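Local atomic coordinates of lyase/mutase (Burkholderia cenocepacia, PDB entry 4LSB), a protein that belongs to the phosphoenolpyruvate phosphomutase family of TIM-barrel proteins and binds a magnesium ion. Residues 20-23 / 24-27; 147-150 / 151-155. All coordinates share one frame; numbering follows the deposited sequence.

Interaction 1: residues 20-23 / 24-27; sequences EAFR and ALHT
Helix 14-25 runs through its last turn here, with A24 N bonded to E20 O at 3.0 Å and L25 N to A21 O at 3.1 Å, before H26 N turns back to R23 O three residues earlier and the i-to-i+4 pattern is lost. The F22 carbonyl, which has only a weak backbone bond from L25 N, accepts from the imidazole: H26 ND1 donates to F22 O at 2.8 Å, with the oxygen close to the ring plane and the N-H moderately bent (141°). The same imidazole sets its CE1 edge over the centre of the F22 face, 3.5 Å above it, in a T-shaped stack with planes at 88°. With CG anti to the backbone N (chi1 -170°), F22 sends its ring outward from the helix, where the H26 imidazole can lie over it. Histidine suits the site, bringing a donor for the carbonyl and a C-H edge for the phenyl; its far nitrogen, NE2, is bonded to R238. L25 adds CD1 against F22 CD1 at 4.0 Å; F22 packs further on I34 and L25 on F32, both of strand 32-34. On the exposed side R23 grips E20 side-on, NE and NH2 both reaching OE2, with NH2 at 2.8 Å on the syn lone pair. A water joins R23 NH1 to T27 OG1, while T27 CG2 lies 3.7 Å from that NH1. This C-terminal turn closes an amphipathic helix, apolar toward the barrel and charged outside, that leads into strand 32-34 of the TIM barrel.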
loop_
_atom_site.group_PDB
_atom_site.type_symbol
_atom_site.label_atom_id
_atom_site.label_comp_id
_atom_site.label_asym_id
_atom_site.label_seq_id
_atom_site.Cartn_x
_atom_site.Cartn_y
_atom_site.Cartn_z
ATOM N N GLU B 20 -19.355 16.241 13.276
ATOM C CA GLU B 20 -20.357 15.927 14.277
ATOM C C GLU B 20 -20.520 14.444 14.483
ATOM O O GLU B 20 -20.680 13.995 15.632
ATOM C CB GLU B 20 -21.730 16.517 13.913
ATOM C CG GLU B 20 -22.791 16.216 14.978
ATOM C CD GLU B 20 -22.439 16.669 16.406
ATOM O OE1 GLU B 20 -21.824 17.750 16.605
ATOM O OE2 GLU B 20 -22.786 15.915 17.357
ATOM N N ALA B 21 -20.545 13.692 13.405
ATOM C CA ALA B 21 -20.616 12.242 13.530
ATOM C C ALA B 21 -19.422 11.702 14.364
ATOM O O ALA B 21 -19.557 10.820 15.238
ATOM C CB ALA B 21 -20.680 11.606 12.154
ATOM N N PHE B 22 -18.243 12.261 14.115
ATOM C CA PHE B 22 -17.032 11.813 14.800
ATOM C C PHE B 22 -17.103 12.130 16.286
ATOM O O PHE B 22 -16.790 11.272 17.114
ATOM C CB PHE B 22 -15.802 12.442 14.195
ATOM C CG PHE B 22 -14.523 11.838 14.696
ATOM C CD1 PHE B 22 -14.302 10.467 14.604
ATOM C CD2 PHE B 22 -13.553 12.615 15.241
ATOM C CE1 PHE B 22 -13.094 9.904 15.051
ATOM C CE2 PHE B 22 -12.348 12.063 15.679
ATOM C CZ PHE B 22 -12.133 10.710 15.584
ATOM N N ARG B 23 -17.498 13.360 16.634
ATOM C CA ARG B 23 -17.596 13.746 18.038
ATOM C C ARG B 23 -18.608 12.814 18.763
ATOM O O ARG B 23 -18.332 12.366 19.865
ATOM C CB ARG B 23 -18.017 15.232 18.185
ATOM C CG ARG B 23 -18.063 15.750 19.631
ATOM C CD ARG B 23 -19.071 16.915 19.821
ATOM N NE ARG B 23 -20.445 16.445 19.567
ATOM C CZ ARG B 23 -21.233 15.794 20.444
ATOM N NH1 ARG B 23 -20.844 15.550 21.699
ATOM N NH2 ARG B 23 -22.439 15.387 20.060
ATOM N N ALA B 24 -19.740 12.539 18.103
ATOM C CA ALA B 24 -20.802 11.673 18.623
ATOM C C ALA B 24 -20.357 10.228 18.898
ATOM O O ALA B 24 -20.884 9.599 19.827
ATOM C CB ALA B 24 -22.002 11.670 17.689
ATOM N N LEU B 25 -19.434 9.700 18.087
ATOM C CA LEU B 25 -18.863 8.358 18.342
ATOM C C LEU B 25 -18.288 8.305 19.705
ATOM O O LEU B 25 -18.345 7.248 20.330
ATOM C CB LEU B 25 -17.748 7.954 17.349
ATOM C CG LEU B 25 -18.206 7.783 15.936
ATOM C CD1 LEU B 25 -17.112 7.595 14.919
ATOM C CD2 LEU B 25 -19.218 6.629 15.897
ATOM N N HIS B 26 -17.772 9.435 20.204
ATOM C CA HIS B 26 -17.090 9.436 21.492
ATOM C C HIS B 26 -18.011 9.517 22.715
ATOM O O HIS B 26 -17.516 9.410 23.830
ATOM C CB HIS B 26 -16.069 10.571 21.594
ATOM C CG HIS B 26 -14.937 10.447 20.627
ATOM N ND1 HIS B 26 -15.069 10.790 19.309
ATOM C CD2 HIS B 26 -13.662 10.031 20.789
ATOM C CE1 HIS B 26 -13.930 10.583 18.687
ATOM N NE2 HIS B 26 -13.059 10.114 19.562
ATOM N N THR B 27 -19.275 9.809 22.496
ATOM C CA THR B 27 -20.207 10.051 23.608
ATOM C C THR B 27 -21.268 8.970 23.699
ATOM O O THR B 27 -21.966 8.881 24.700
ATOM C CB THR B 27 -20.867 11.423 23.504
ATOM O OG1 THR B 27 -21.620 11.502 22.298
ATOM C CG2 THR B 27 -19.789 12.539 23.541
HETATM O O HOH W 1 -23.275 13.950 23.075
#

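Interaction 2: residues 147-150 / 151-155; sequences AAVD and AARAL
The guanidinium of R153 has V149 O over one face, while its nitrogens reach beyond the helix: NH2 forms a salt bridge with D191 and a hydrogen bond to G189 O, and NH1 bonds to F159 O. This is the C-terminal end of helix 138-153, the crossover helix of the beta-alpha-beta unit between strands 121-125 and 160-164 of the TIM barrel. Arginine suits the position because its long chain can lie across the preceding turn and still deliver two nitrogens to the neighbouring loops, whose backbone oxygens and carboxylate hold the flat group in place. With chi1 at -56°, R153 CG stands beside its own backbone N and lies 3.2 Å from V149 O and 4.0 Å from V149 CG1; the bend at chi2 then directs the rest of the chain, and the aliphatic part of R153 crosses the valine obliquely. V149 turns CG1 toward the arginine because that branch stands anti to the backbone N (chi1 161°). Its side chain also packs on L161 of strand 160-164, where a branched apolar residue fits the barrel-facing side of the helix.

Around the rest of the turn alanines predominate. A148 is buried between L161 and V107 and I111 of helix 104-116, and a methyl group lets the helix lie close to both. A147, on the same flank, touches P104. The backbone bonds are regular at first, A151 N to A147 O at 3.1 Å and A152 N to A148 O at 2.9 Å, but the last one, A154 N to D150 O, is weak and bent to 133°. V149 O is more firmly engaged: R153 N donates to it at 2.8 Å, nearly along the C=O axis.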
loop_
_atom_site.group_PDB
_atom_site.type_symbol
_atom_site.label_atom_id
_atom_site.label_comp_id
_atom_site.label_asym_id
_atom_site.label_seq_id
_atom_site.Cartn_x
_atom_site.Cartn_y
_atom_site.Cartn_z
ATOM N N ALA B 147 -2.542 25.758 22.555
ATOM C CA ALA B 147 -2.516 26.403 21.250
ATOM C C ALA B 147 -3.262 25.547 20.239
ATOM O O ALA B 147 -3.941 26.075 19.352
ATOM C CB ALA B 147 -1.059 26.634 20.798
ATOM N N ALA B 148 -3.128 24.226 20.363
ATOM C CA ALA B 148 -3.840 23.316 19.457
ATOM C C ALA B 148 -5.348 23.425 19.707
ATOM O O ALA B 148 -6.118 23.444 18.773
ATOM C CB ALA B 148 -3.383 21.867 19.607
ATOM N N VAL B 149 -5.739 23.519 20.971
ATOM C CA VAL B 149 -7.136 23.646 21.333
ATOM C C VAL B 149 -7.724 24.943 20.807
ATOM O O VAL B 149 -8.850 24.981 20.294
ATOM C CB VAL B 149 -7.268 23.558 22.880
ATOM C CG1 VAL B 149 -8.606 24.150 23.371
ATOM C CG2 VAL B 149 -7.091 22.115 23.326
ATOM N N ASP B 150 -6.989 26.041 20.952
ATOM C CA ASP B 150 -7.485 27.323 20.460
ATOM C C ASP B 150 -7.700 27.309 18.954
ATOM O O ASP B 150 -8.701 27.846 18.465
ATOM C CB ASP B 150 -6.551 28.478 20.805
ATOM C CG ASP B 150 -6.531 28.795 22.276
ATOM O OD1 ASP B 150 -7.509 28.470 22.999
ATOM O OD2 ASP B 150 -5.512 29.366 22.709
ATOM N N ALA B 151 -6.776 26.712 18.209
ATOM C CA ALA B 151 -6.978 26.542 16.790
ATOM C C ALA B 151 -8.206 25.680 16.513
ATOM O O ALA B 151 -8.980 25.970 15.621
ATOM C CB ALA B 151 -5.765 25.895 16.158
ATOM N N ALA B 152 -8.311 24.561 17.215
ATOM C CA ALA B 152 -9.458 23.644 17.060
ATOM C C ALA B 152 -10.754 24.377 17.317
ATOM O O ALA B 152 -11.668 24.307 16.493
ATOM C CB ALA B 152 -9.323 22.440 17.989
ATOM N N ARG B 153 -10.824 25.170 18.388
ATOM C CA ARG B 153 -12.099 25.870 18.722
ATOM C C ARG B 153 -12.447 27.037 17.780
ATOM O O ARG B 153 -13.601 27.460 17.712
ATOM C CB ARG B 153 -12.107 26.355 20.198
ATOM C CG ARG B 153 -11.863 25.279 21.262
ATOM C CD ARG B 153 -12.784 24.029 21.166
ATOM N NE ARG B 153 -12.133 22.878 21.822
ATOM C CZ ARG B 153 -11.891 21.669 21.300
ATOM N NH1 ARG B 153 -12.305 21.281 20.086
ATOM N NH2 ARG B 153 -11.234 20.812 22.053
ATOM N N ALA B 154 -11.467 27.521 17.021
ATOM C CA ALA B 154 -11.719 28.550 16.027
ATOM C C ALA B 154 -12.294 28.011 14.739
ATOM O O ALA B 154 -12.643 28.778 13.877
ATOM C CB ALA B 154 -10.446 29.358 15.744
ATOM N N LEU B 155 -12.386 26.685 14.578
ATOM C CA LEU B 155 -12.908 26.132 13.358
ATOM C C LEU B 155 -14.419 26.155 13.439
ATOM O O LEU B 155 -14.961 26.152 14.552
ATOM C CB LEU B 155 -12.449 24.667 13.181
ATOM C CG LEU B 155 -10.932 24.447 13.016
ATOM C CD1 LEU B 155 -10.601 22.977 13.120
ATOM C CD2 LEU B 155 -10.393 25.042 11.723
#

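Both contacts are C-terminal turns of helices in one TIM barrel, in series along the chain, with centres 18 Å apart and nearest atoms about 8 Å apart, so they do not touch. Strand 160-164 connects them: F22 and H26 of interaction 1 pack on T160, whereas A148 and V149 of interaction 2 pack on L161, the next residue. In each, one side chain ties the helix end to more distant chain, H26 to R238 and R153 to D191. The magnesium ion belongs to a separate site, with S58 and E97 as ligands; neither contact contributes a ligand residue to it.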